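Local structure of adenine phosphoribosyltransferase, putative (Trypanosoma brucei brucei, 5VN4) at residues Val12-Leu15 with Phe19-Ser22; Ala51-Ile56 with Asp88-Leu93; Ser122-Tyr125 with Ala131-Glu134; Ser148-Ile153 with Gln168-Cys173. The protein probably catalyses the joining of adenine and 5-phospho-alpha-D-ribose 1-diphosphate to give AMP and diphosphate in purine salvage, working as a homodimer. All blocks are in the same frame, centred on the assembly; numbering follows the deposited sequence.

Interaction 1. Residues Val12-Leu15 with Phe19-Ser22; sequences VEVL and FTLS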
loop_
_atom_site.group_PDB
_atom_site.type_symbol
_atom_site.label_atom_id
_atom_site.label_comp_id
_atom_site.label_asym_id
_atom_site.label_seq_id
_atom_site.Cartn_x
_atom_site.Cartn_y
_atom_site.Cartn_z
ATOM N N VAL A 12 -11.007 -12.263 -21.316
ATOM C CA VAL A 12 -12.074 -13.194 -21.643
ATOM C C VAL A 12 -12.996 -13.301 -20.441
ATOM O O VAL A 12 -12.553 -13.259 -19.284
ATOM C CB VAL A 12 -11.551 -14.582 -22.066
ATOM C CG1 VAL A 12 -10.799 -14.490 -23.390
ATOM C CG2 VAL A 12 -10.678 -15.179 -20.980
ATOM N N GLU A 13 -14.289 -13.398 -20.719
ATOM C CA GLU A 13 -15.300 -13.498 -19.675
ATOM C C GLU A 13 -15.476 -14.972 -19.333
ATOM O O GLU A 13 -16.042 -15.735 -20.122
ATOM C CB GLU A 13 -16.608 -12.869 -20.154
ATOM C CG GLU A 13 -17.595 -12.602 -19.028
ATOM C CD GLU A 13 -18.841 -11.846 -19.482
ATOM O OE1 GLU A 13 -19.687 -11.525 -18.621
ATOM O OE2 GLU A 13 -18.983 -11.569 -20.688
ATOM N N VAL A 14 -14.987 -15.377 -18.161
ATOM C CA VAL A 14 -14.981 -16.799 -17.810
ATOM C C VAL A 14 -16.212 -17.211 -16.997
ATOM O O VAL A 14 -16.617 -18.377 -17.044
ATOM C CB VAL A 14 -13.661 -17.229 -17.136
ATOM C CG1 VAL A 14 -12.465 -17.029 -18.083
ATOM C CG2 VAL A 14 -13.446 -16.486 -15.840
ATOM N N LEU A 15 -16.803 -16.284 -16.240
ATOM C CA LEU A 15 -18.095 -16.417 -15.578
ATOM C C LEU A 15 -18.817 -15.099 -15.834
ATOM O O LEU A 15 -18.174 -14.125 -16.250
ATOM C CB LEU A 15 -17.908 -16.617 -14.076
ATOM C CG LEU A 15 -17.244 -17.920 -13.623
ATOM C CD1 LEU A 15 -16.955 -17.880 -12.123
ATOM C CD2 LEU A 15 -18.103 -19.140 -13.968
ATOM N N PHE A 19 -13.981 -11.370 -15.584
ATOM C CA PHE A 19 -13.054 -11.317 -16.708
ATOM C C PHE A 19 -11.626 -11.548 -16.232
ATOM O O PHE A 19 -11.243 -11.082 -15.157
ATOM C CB PHE A 19 -13.100 -9.942 -17.383
ATOM C CG PHE A 19 -14.433 -9.604 -17.999
ATOM C CD1 PHE A 19 -15.460 -9.059 -17.231
ATOM C CD2 PHE A 19 -14.658 -9.825 -19.349
ATOM C CE1 PHE A 19 -16.691 -8.742 -17.810
ATOM C CE2 PHE A 19 -15.878 -9.505 -19.930
ATOM C CZ PHE A 19 -16.899 -8.966 -19.155
ATOM N N THR A 20 -10.842 -12.246 -17.054
ATOM C CA THR A 20 -9.432 -12.471 -16.778
ATOM C C THR A 20 -8.688 -12.480 -18.110
ATOM O O THR A 20 -9.298 -12.580 -19.174
ATOM C CB THR A 20 -9.245 -13.770 -15.983
ATOM O OG1 THR A 20 -7.905 -13.852 -15.485
ATOM C CG2 THR A 20 -9.546 -14.992 -16.843
ATOM N N LEU A 21 -7.364 -12.343 -18.063
ATOM C CA LEU A 21 -6.616 -12.309 -19.313
ATOM C C LEU A 21 -6.781 -13.620 -20.078
ATOM O O LEU A 21 -6.933 -14.694 -19.488
ATOM C CB LEU A 21 -5.130 -12.062 -19.049
ATOM C CG LEU A 21 -4.733 -10.638 -18.657
ATOM C CD1 LEU A 21 -3.298 -10.642 -18.149
ATOM C CD2 LEU A 21 -4.897 -9.670 -19.820
ATOM N N SER A 22 -6.738 -13.526 -21.407
ATOM C CA SER A 22 -6.760 -14.725 -22.235
ATOM C C SER A 22 -5.598 -15.650 -21.867
ATOM O O SER A 22 -4.592 -15.233 -21.290
ATOM C CB SER A 22 -6.655 -14.344 -23.708
ATOM O OG SER A 22 -5.373 -13.819 -23.988
#

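Interaction 2. Residues Ala51-Ile56 with Asp88-Leu93; sequences AEVGNI and DSRGFL. With PPV (pyrophosphate), chain E; ADE (adenine), chain C; HSX (5-O-phosphono-alpha-D-ribofuranose), chain D.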
loop_
_atom_site.group_PDB
_atom_site.type_symbol
_atom_site.label_atom_id
_atom_site.label_comp_id
_atom_site.label_asym_id
_atom_site.label_seq_id
_atom_site.Cartn_x
_atom_site.Cartn_y
_atom_site.Cartn_z
ATOM N N ALA A 51 -0.997 -16.849 -2.501
ATOM C CA ALA A 51 -0.289 -16.125 -3.557
ATOM C C ALA A 51 0.310 -14.849 -2.970
ATOM O O ALA A 51 -0.380 -13.838 -2.798
ATOM C CB ALA A 51 -1.239 -15.830 -4.710
ATOM N N GLU A 52 1.611 -14.888 -2.685
ATOM C CA GLU A 52 2.297 -13.773 -2.035
ATOM C C GLU A 52 2.472 -12.602 -3.002
ATOM O O GLU A 52 3.114 -12.727 -4.050
ATOM C CB GLU A 52 3.653 -14.257 -1.516
ATOM C CG GLU A 52 4.613 -13.164 -1.056
ATOM C CD GLU A 52 4.056 -12.313 0.071
ATOM O OE1 GLU A 52 3.518 -12.892 1.047
ATOM O OE2 GLU A 52 4.160 -11.066 -0.030
ATOM N N VAL A 53 1.926 -11.441 -2.637
ATOM C CA VAL A 53 1.993 -10.285 -3.532
ATOM C C VAL A 53 3.413 -9.736 -3.675
ATOM O O VAL A 53 3.717 -9.065 -4.675
ATOM C CB VAL A 53 1.014 -9.192 -3.057
ATOM C CG1 VAL A 53 1.604 -8.439 -1.869
ATOM C CG2 VAL A 53 0.653 -8.249 -4.192
ATOM N N GLY A 54 4.300 -10.010 -2.713
ATOM C CA GLY A 54 5.645 -9.462 -2.795
ATOM C C GLY A 54 6.434 -9.943 -3.998
ATOM O O GLY A 54 7.289 -9.218 -4.506
ATOM N N ASN A 55 6.155 -11.154 -4.491
ATOM C CA ASN A 55 6.845 -11.590 -5.703
ATOM C C ASN A 55 6.385 -10.815 -6.930
ATOM O O ASN A 55 7.121 -10.742 -7.920
ATOM C CB ASN A 55 6.698 -13.097 -5.896
ATOM C CG ASN A 55 7.458 -13.887 -4.844
ATOM O OD1 ASN A 55 8.639 -13.626 -4.595
ATOM N ND2 ASN A 55 6.779 -14.836 -4.201
ATOM N N ILE A 56 5.200 -10.212 -6.873
ATOM C CA ILE A 56 4.746 -9.331 -7.944
ATOM C C ILE A 56 5.408 -7.963 -7.827
ATOM O O ILE A 56 5.941 -7.431 -8.809
ATOM C CB ILE A 56 3.209 -9.209 -7.929
ATOM C CG1 ILE A 56 2.555 -10.592 -8.072
ATOM C CG2 ILE A 56 2.739 -8.217 -9.009
ATOM C CD1 ILE A 56 2.987 -11.347 -9.316
ATOM N N ASP A 88 -6.684 -1.487 2.070
ATOM C CA ASP A 88 -5.607 -1.804 2.999
ATOM C C ASP A 88 -5.494 -3.325 3.094
ATOM O O ASP A 88 -6.511 -4.002 3.272
ATOM C CB ASP A 88 -6.095 -1.247 4.339
ATOM C CG ASP A 88 -4.997 -0.970 5.326
ATOM O OD1 ASP A 88 -3.814 -1.291 5.064
ATOM O OD2 ASP A 88 -5.362 -0.407 6.391
ATOM N N SER A 89 -4.280 -3.895 2.967
ATOM C CA SER A 89 -3.011 -3.216 2.711
ATOM C C SER A 89 -2.484 -3.473 1.299
ATOM O O SER A 89 -1.695 -2.700 0.768
ATOM C CB SER A 89 -1.960 -3.735 3.704
ATOM O OG SER A 89 -2.439 -3.673 5.041
ATOM N N ARG A 90 -2.874 -4.596 0.700
ATOM C CA ARG A 90 -2.269 -4.977 -0.570
ATOM C C ARG A 90 -2.837 -4.203 -1.753
ATOM O O ARG A 90 -2.115 -3.962 -2.725
ATOM C CB ARG A 90 -2.328 -6.492 -0.750
ATOM C CG ARG A 90 -1.398 -7.210 0.242
ATOM C CD ARG A 90 -1.344 -8.698 -0.011
ATOM N NE ARG A 90 -2.152 -9.450 0.934
ATOM C CZ ARG A 90 -2.743 -10.606 0.649
ATOM N NH1 ARG A 90 -2.667 -11.120 -0.580
ATOM N NH2 ARG A 90 -3.411 -11.247 1.593
ATOM N N GLY A 91 -4.100 -3.771 -1.687
ATOM C CA GLY A 91 -4.610 -2.877 -2.713
ATOM C C GLY A 91 -3.856 -1.559 -2.772
ATOM O O GLY A 91 -3.782 -0.925 -3.835
ATOM N N PHE A 92 -3.278 -1.137 -1.639
ATOM C CA PHE A 92 -2.453 0.068 -1.595
ATOM C C PHE A 92 -1.254 -0.030 -2.524
ATOM O O PHE A 92 -0.723 0.998 -2.950
ATOM C CB PHE A 92 -1.914 0.278 -0.176
ATOM C CG PHE A 92 -2.928 0.792 0.825
ATOM C CD1 PHE A 92 -4.275 0.943 0.514
ATOM C CD2 PHE A 92 -2.499 1.143 2.096
ATOM C CE1 PHE A 92 -5.168 1.445 1.458
ATOM C CE2 PHE A 92 -3.383 1.640 3.042
ATOM C CZ PHE A 92 -4.725 1.787 2.726
ATOM N N LEU A 93 -0.790 -1.249 -2.814
ATOM C CA LEU A 93 0.386 -1.457 -3.653
ATOM C C LEU A 93 0.110 -1.220 -5.129
ATOM O O LEU A 93 1.060 -1.018 -5.901
ATOM C CB LEU A 93 0.876 -2.894 -3.486
ATOM C CG LEU A 93 1.388 -3.250 -2.090
ATOM C CD1 LEU A 93 1.447 -4.759 -1.893
ATOM C CD2 LEU A 93 2.767 -2.629 -1.877
HETATM O O11 PPV E . -5.892 -10.312 4.992
HETATM P P1 PPV E . -5.107 -9.124 5.515
HETATM O O21 PPV E . -4.263 -9.436 6.728
HETATM O O31 PPV E . -5.957 -7.877 5.627
HETATM O OPP PPV E . -4.079 -8.823 4.305
HETATM P P2 PPV E . -3.163 -7.539 3.949
HETATM O O12 PPV E . -1.999 -8.308 3.378
HETATM O O22 PPV E . -4.005 -6.753 2.959
HETATM O O32 PPV E . -2.816 -6.779 5.205
HETATM N N9 ADE C . -6.299 -13.384 0.001
HETATM C C8 ADE C . -7.376 -14.214 0.052
HETATM N N7 ADE C . -7.137 -15.421 -0.411
HETATM C C5 ADE C . -5.812 -15.373 -0.798
HETATM C C6 ADE C . -4.951 -16.339 -1.374
HETATM N N6 ADE C . -5.327 -17.598 -1.675
HETATM N N1 ADE C . -3.682 -15.963 -1.631
HETATM C C2 ADE C . -3.311 -14.709 -1.335
HETATM N N3 ADE C . -4.022 -13.723 -0.790
HETATM C C4 ADE C . -5.280 -14.124 -0.549
HETATM C C1 HSX D . -6.667 -10.596 1.371
HETATM O O4 HSX D . -8.041 -11.019 1.314
HETATM C C2 HSX D . -6.432 -9.969 0.010
HETATM O O2 HSX D . -5.339 -9.041 0.027
HETATM C C3 HSX D . -7.768 -9.325 -0.293
HETATM O O3 HSX D . -7.919 -8.083 0.422
HETATM C C4 HSX D . -8.753 -10.327 0.290
HETATM C C5 HSX D . -9.288 -11.311 -0.752
HETATM O O5 HSX D . -10.067 -12.334 -0.124
HETATM P "P'" HSX D . -11.686 -12.325 -0.192
HETATM O O1X HSX D . -12.205 -11.244 0.738
HETATM O O2X HSX D . -12.062 -12.097 -1.630
HETATM O O3X HSX D . -12.033 -13.722 0.282
HETATM O O1 HSX D . -6.508 -9.619 2.409
#

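Interaction 3. Residues Ser122-Tyr125 with Ala131-Glu134; sequences SEPY and AESE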
loop_
_atom_site.group_PDB
_atom_site.type_symbol
_atom_site.label_atom_id
_atom_site.label_comp_id
_atom_site.label_asym_id
_atom_site.label_seq_id
_atom_site.Cartn_x
_atom_site.Cartn_y
_atom_site.Cartn_z
ATOM N N SER A 122 -18.253 -0.197 7.070
ATOM C CA SER A 122 -19.002 -1.258 6.415
ATOM C C SER A 122 -19.604 -2.197 7.458
ATOM O O SER A 122 -19.382 -2.059 8.662
ATOM C CB SER A 122 -18.073 -2.055 5.500
ATOM O OG SER A 122 -17.209 -2.887 6.262
ATOM N N GLU A 123 -20.363 -3.187 6.990
ATOM C CA GLU A 123 -20.677 -4.321 7.841
ATOM C C GLU A 123 -19.409 -5.138 8.093
ATOM O O GLU A 123 -18.455 -5.080 7.311
ATOM C CB GLU A 123 -21.701 -5.211 7.149
ATOM C CG GLU A 123 -23.046 -4.557 6.963
ATOM C CD GLU A 123 -23.791 -4.393 8.270
ATOM O OE1 GLU A 123 -23.625 -5.253 9.162
ATOM O OE2 GLU A 123 -24.538 -3.403 8.408
ATOM N N PRO A 124 -19.371 -5.919 9.173
ATOM C CA PRO A 124 -18.200 -6.777 9.401
ATOM C C PRO A 124 -17.927 -7.668 8.196
ATOM O O PRO A 124 -18.844 -8.247 7.604
ATOM C CB PRO A 124 -18.601 -7.595 10.635
ATOM C CG PRO A 124 -19.579 -6.710 11.355
ATOM C CD PRO A 124 -20.367 -6.055 10.252
ATOM N N TYR A 125 -16.661 -7.752 7.805
ATOM C CA TYR A 125 -16.298 -8.452 6.582
ATOM C C TYR A 125 -15.888 -9.895 6.863
ATOM O O TYR A 125 -15.659 -10.303 8.004
ATOM C CB TYR A 125 -15.212 -7.705 5.797
ATOM C CG TYR A 125 -13.886 -7.494 6.506
ATOM C CD1 TYR A 125 -12.995 -8.546 6.706
ATOM C CD2 TYR A 125 -13.504 -6.228 6.931
ATOM C CE1 TYR A 125 -11.770 -8.341 7.334
ATOM C CE2 TYR A 125 -12.292 -6.014 7.558
ATOM C CZ TYR A 125 -11.427 -7.071 7.758
ATOM O OH TYR A 125 -10.216 -6.845 8.378
ATOM N N ALA A 131 -13.073 -15.602 9.310
ATOM C CA ALA A 131 -14.467 -15.607 9.709
ATOM C C ALA A 131 -14.869 -14.216 10.191
ATOM O O ALA A 131 -14.026 -13.376 10.521
ATOM C CB ALA A 131 -14.699 -16.629 10.825
ATOM N N GLU A 132 -16.176 -13.975 10.217
ATOM C CA GLU A 132 -16.686 -12.686 10.661
ATOM C C GLU A 132 -16.276 -12.406 12.105
ATOM O O GLU A 132 -16.312 -13.289 12.966
ATOM C CB GLU A 132 -18.212 -12.669 10.535
ATOM C CG GLU A 132 -18.844 -11.338 10.897
ATOM C CD GLU A 132 -20.342 -11.291 10.647
ATOM O OE1 GLU A 132 -20.863 -12.128 9.877
ATOM O OE2 GLU A 132 -21.000 -10.407 11.226
ATOM N N SER A 133 -15.859 -11.166 12.359
ATOM C CA SER A 133 -15.581 -10.695 13.711
ATOM C C SER A 133 -16.090 -9.264 13.839
ATOM O O SER A 133 -17.096 -8.907 13.216
ATOM C CB SER A 133 -14.084 -10.787 14.030
ATOM O OG SER A 133 -13.319 -9.962 13.167
ATOM N N GLU A 134 -15.420 -8.437 14.640
ATOM C CA GLU A 134 -15.791 -7.031 14.732
ATOM C C GLU A 134 -15.132 -6.171 13.661
ATOM O O GLU A 134 -15.499 -5.002 13.514
ATOM C CB GLU A 134 -15.495 -6.484 16.136
ATOM C CG GLU A 134 -16.423 -7.052 17.205
ATOM C CD GLU A 134 -16.078 -6.585 18.609
ATOM O OE1 GLU A 134 -14.938 -6.124 18.828
ATOM O OE2 GLU A 134 -16.954 -6.682 19.495
HETATM O O HOH W 1 -15.037 -9.182 10.339
#

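Interaction 4. Residues Ser148-Ile153 with Gln168-Cys173; sequences SRVVLI and QLVDAC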
loop_
_atom_site.group_PDB
_atom_site.type_symbol
_atom_site.label_atom_id
_atom_site.label_comp_id
_atom_site.label_asym_id
_atom_site.label_seq_id
_atom_site.Cartn_x
_atom_site.Cartn_y
_atom_site.Cartn_z
ATOM N N SER A 148 -19.624 10.608 -8.177
ATOM C CA SER A 148 -18.353 9.973 -8.472
ATOM C C SER A 148 -18.557 8.698 -9.283
ATOM O O SER A 148 -19.598 8.039 -9.203
ATOM C CB SER A 148 -17.626 9.644 -7.169
ATOM O OG SER A 148 -17.452 10.817 -6.383
ATOM N N ARG A 149 -17.543 8.369 -10.079
ATOM C CA ARG A 149 -17.483 7.119 -10.829
ATOM C C ARG A 149 -16.219 6.403 -10.372
ATOM O O ARG A 149 -15.105 6.836 -10.692
ATOM C CB ARG A 149 -17.474 7.392 -12.333
ATOM C CG ARG A 149 -18.834 7.854 -12.872
ATOM C CD ARG A 149 -18.770 8.274 -14.333
ATOM N NE ARG A 149 -17.998 7.332 -15.141
ATOM C CZ ARG A 149 -18.496 6.231 -15.695
ATOM N NH1 ARG A 149 -19.776 5.917 -15.531
ATOM N NH2 ARG A 149 -17.708 5.440 -16.413
ATOM N N VAL A 150 -16.389 5.325 -9.611
ATOM C CA VAL A 150 -15.265 4.752 -8.883
ATOM C C VAL A 150 -14.906 3.349 -9.362
ATOM O O VAL A 150 -15.738 2.586 -9.865
ATOM C CB VAL A 150 -15.495 4.788 -7.355
ATOM C CG1 VAL A 150 -15.912 6.179 -6.909
ATOM C CG2 VAL A 150 -16.522 3.768 -6.944
ATOM N N VAL A 151 -13.633 3.014 -9.177
ATOM C CA VAL A 151 -13.122 1.659 -9.346
ATOM C C VAL A 151 -12.623 1.193 -7.988
ATOM O O VAL A 151 -11.911 1.937 -7.307
ATOM C CB VAL A 151 -11.973 1.630 -10.374
ATOM C CG1 VAL A 151 -11.227 0.289 -10.345
ATOM C CG2 VAL A 151 -12.501 1.931 -11.760
ATOM N N LEU A 152 -13.005 -0.022 -7.590
ATOM C CA LEU A 152 -12.444 -0.683 -6.413
ATOM C C LEU A 152 -11.287 -1.567 -6.857
ATOM O O LEU A 152 -11.422 -2.314 -7.832
ATOM C CB LEU A 152 -13.507 -1.565 -5.754
ATOM C CG LEU A 152 -14.604 -0.836 -4.985
ATOM C CD1 LEU A 152 -15.755 -1.795 -4.696
ATOM C CD2 LEU A 152 -14.054 -0.239 -3.712
ATOM N N ILE A 153 -10.148 -1.492 -6.157
ATOM C CA ILE A 153 -8.978 -2.285 -6.526
ATOM C C ILE A 153 -8.399 -3.011 -5.315
ATOM O O ILE A 153 -8.318 -2.456 -4.211
ATOM C CB ILE A 153 -7.909 -1.451 -7.275
ATOM C CG1 ILE A 153 -6.822 -2.355 -7.870
ATOM C CG2 ILE A 153 -7.296 -0.376 -6.372
ATOM C CD1 ILE A 153 -5.965 -1.670 -8.920
ATOM N N GLN A 168 -20.364 -1.916 -0.144
ATOM C CA GLN A 168 -21.204 -1.278 0.871
ATOM C C GLN A 168 -20.806 0.177 1.087
ATOM O O GLN A 168 -21.672 1.051 1.225
ATOM C CB GLN A 168 -21.131 -2.064 2.181
ATOM C CG GLN A 168 -21.787 -3.429 2.073
ATOM C CD GLN A 168 -21.470 -4.363 3.225
ATOM O OE1 GLN A 168 -20.540 -4.129 3.993
ATOM N NE2 GLN A 168 -22.245 -5.449 3.340
ATOM N N LEU A 169 -19.501 0.466 1.095
ATOM C CA LEU A 169 -19.038 1.834 1.308
ATOM C C LEU A 169 -19.319 2.718 0.096
ATOM O O LEU A 169 -19.676 3.893 0.252
ATOM C CB LEU A 169 -17.549 1.820 1.651
ATOM C CG LEU A 169 -17.192 1.128 2.967
ATOM C CD1 LEU A 169 -15.677 0.967 3.086
ATOM C CD2 LEU A 169 -17.751 1.891 4.171
ATOM N N VAL A 170 -19.163 2.179 -1.117
ATOM C CA VAL A 170 -19.529 2.929 -2.318
ATOM C C VAL A 170 -21.020 3.237 -2.303
ATOM O O VAL A 170 -21.446 4.369 -2.573
ATOM C CB VAL A 170 -19.116 2.143 -3.577
ATOM C CG1 VAL A 170 -19.669 2.803 -4.832
ATOM C CG2 VAL A 170 -17.603 2.009 -3.650
ATOM N N ASP A 171 -21.825 2.230 -1.967
ATOM C CA ASP A 171 -23.271 2.375 -1.878
ATOM C C ASP A 171 -23.665 3.417 -0.836
ATOM O O ASP A 171 -24.653 4.143 -1.017
ATOM C CB ASP A 171 -23.863 1.006 -1.535
ATOM C CG ASP A 171 -25.367 1.002 -1.528
ATOM O OD1 ASP A 171 -25.956 1.012 -2.631
ATOM O OD2 ASP A 171 -25.950 0.967 -0.426
ATOM N N ALA A 172 -22.896 3.520 0.249
ATOM C CA ALA A 172 -23.200 4.470 1.313
ATOM C C ALA A 172 -23.109 5.919 0.857
ATOM O O ALA A 172 -23.672 6.795 1.523
ATOM C CB ALA A 172 -22.272 4.238 2.509
ATOM N N CYS A 173 -22.414 6.193 -0.246
ATOM C CA CYS A 173 -22.341 7.534 -0.804
ATOM C C CYS A 173 -23.107 7.677 -2.110
ATOM O O CYS A 173 -23.090 8.763 -2.708
ATOM C CB CYS A 173 -20.882 7.962 -0.998
ATOM S SG CYS A 173 -19.898 7.986 0.517
#

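Interaction 1. Residues Val12-Leu15 with Phe19-Ser22
Val12 and Thr20 form an antiparallel hydrogen-bonded pair, Val12 N giving to Thr20 O at 2.8 Å and Thr20 N giving back to Val12 O at 3.0 Å, while Glu13 and Phe19 beside them make the closer non-hydrogen-bonded pair, their CA atoms 4.3 Å apart. Val12 O serves twice, since the CA-H of Phe19 also leans on it, with Phe19 CA 3.3 Å from Val12 O. On the face carrying Glu13 and Phe19, the acid passes at a slant over the ring. Its CG stands anti to the backbone N (chi1 -165°) and the chain then runs straight, which carries CG over one face of the Phe19 ring, 3.9 Å from the centroid in a CH-pi contact. The carboxylate continues beyond CG past CZ, its plane 22° from that of the ring, and OE1 turns back to the amide of Asn17. The two strands, 11-15 and 18-21, form a beta hairpin at the edge of the main sheet, and Val14 with Leu15 makes a classic beta bulge where the chain turns a corner. Phe19 suits its partly exposed place because the glutamate's CB and CG give carbon to one part of the ring while the carboxylate stays at its outer end. On the face of Thr20, Val14 CG1 reaches Thr20 CG2 at 3.8 Å. Threonine offers both characters here, a methyl group for Val14 and, through OG1, a hydrogen bond to Thr210 O on strand 208-213.

Interaction 2. Residues Ala51-Ile56 with Asp88-Leu93
Arg90 starts with CG anti to its carbonyl carbon (chi1 -69°) and turns about its CG-CD bond (chi3 -102°), so that CD meets Val53 while the guanidinium swings in among the ligands. Segment 88-93 is the pyrophosphate-binding loop of the type I phosphoribosyltransferase fold, with a cis peptide between Asp88 and Ser89. Val53 CG1 touches Arg90 CD at 3.5 Å and Leu93 CD1 at 3.7 Å, a branched apolar surface fitted to the aliphatic part of the arginine. Beyond CD the flat guanidinium uses its edge for two bonds in its plane: NE gives to pyrophosphate O12 at 2.7 Å, and NH1 gives to adenine N3 at 2.9 Å. Over its centre lies the ribose O2 of HSX, 3.1 Å above the plane. NH1 also forms a salt bridge with Asp155. Arginine thus suits a place that bonds base and pyrophosphate by its edge and lies under the sugar O2 by its face. Segment 51-56 takes the neighbouring ring nitrogen beyond C2, Ala51 N giving to adenine N1 at 3.0 Å. Glu52 caps the turn that leads into helix 54-57, one carboxylate oxygen, OE1, taking the amide of Ala116 of the second subunit and the other, OE2, accepting from Gly54 N at 2.9 Å.

Interaction 3. Residues Ser122-Tyr125 with Ala131-Glu134
The long loop between the antiparallel strands 119-121 and 138-140, which probably corresponds to the flexible loop that closes over the active site in type I phosphoribosyltransferases, folds back on itself where Pro124 and Tyr125 meet Glu132 and Ser133. Between the two limbs lies the stretch bearing Lys127, Glu128 and Tyr129, which line the ligand pockets. Pro124 presents the side of its ring: CB lies 3.3 Å from Ser133 O and 3.7 Å from Glu132 OE2. In the glutamate, chi1 of -177° swings CG opposite the amide nitrogen and the chain stays extended, so that it runs obliquely across the proline, CG 3.8 Å from Pro124 CB. Proline suits a limb that approaches its neighbour with carbon rather than with an N-H. The polar link is made by a water, which donates to Tyr125 O at 2.7 Å and accepts from Ser133 N at 2.9 Å. It also sits above one face of the Tyr125 ring, toward the rim. That ring in turn makes a cation-pi contact with Lys127. Between these two segments the link is one water and van der Waals touches; a direct backbone bond comes just beyond, between Tyr125 and Glu135. Such a water-mediated join may let the limbs shift, consistent with a mobile loop.

Interaction 4. Residues Ser148-Ile153 with Gln168-Cys173
No ring, amide or carboxylate takes part where Val150 and Leu152 meet Val170, so there are no stacked faces or edges to describe; the contact is made entirely by methyl groups between the face of the sheet and a helix. It belongs to a beta-alpha-beta crossover of the phosphoribosyltransferase fold: strand 149-153 leads through helix 161-172 to strand 176-182, which lies parallel beside the first. Alternate residues of the strand point the same way, so Val150 and Leu152 both turn toward the helix while Val151 between them turns to the other face. From the helix Val170 alone reaches in, one residue answering two. Its chi1 of 172° sets CG1 across from the amide nitrogen and CG2 across from the carbonyl carbon, which spreads both methyls toward the strand. Val150 CG2 lies 3.9 Å from each of them, and the two side chains run antiparallel, side by side rather than end-on. Beta-branched valine suits the strand, and on the helix its compact fork meets the strand where Val150 CA and Val170 CA are 8.0 Å apart. Around them His83 and Leu85 of strand 83-87 and Leu177 of strand 176-182 pack against the same strand residues. On another side of the helix Asp171 forms salt bridges with Arg202 and with Lys240 of the second subunit. Leu152 is the longer reach, its branch extending from further along the strand until CD2 stands 4.2 Å from Val170 CG2.

How the interactions relate
From the N terminus the four contacts follow in series, none nested in or crossing another. Interaction 1 closes a tight hairpin of three intervening residues. Interaction 2 spans 31 residues, including helix 60-75 and strand 83-87, and brings two sides of the active site together. Interaction 3 closes a five-residue excursion at the surface, and interaction 4 returns a helix to its strand across 14 residues. Interactions 1 and 4 reach the same main sheet, though their centres are about 23 Å apart. Interactions 3 and 4 touch, Glu123 N lying 3.1 Å from Gln168 OE1 in a probable hydrogen bond. Interactions 2 and 4 both meet the second subunit.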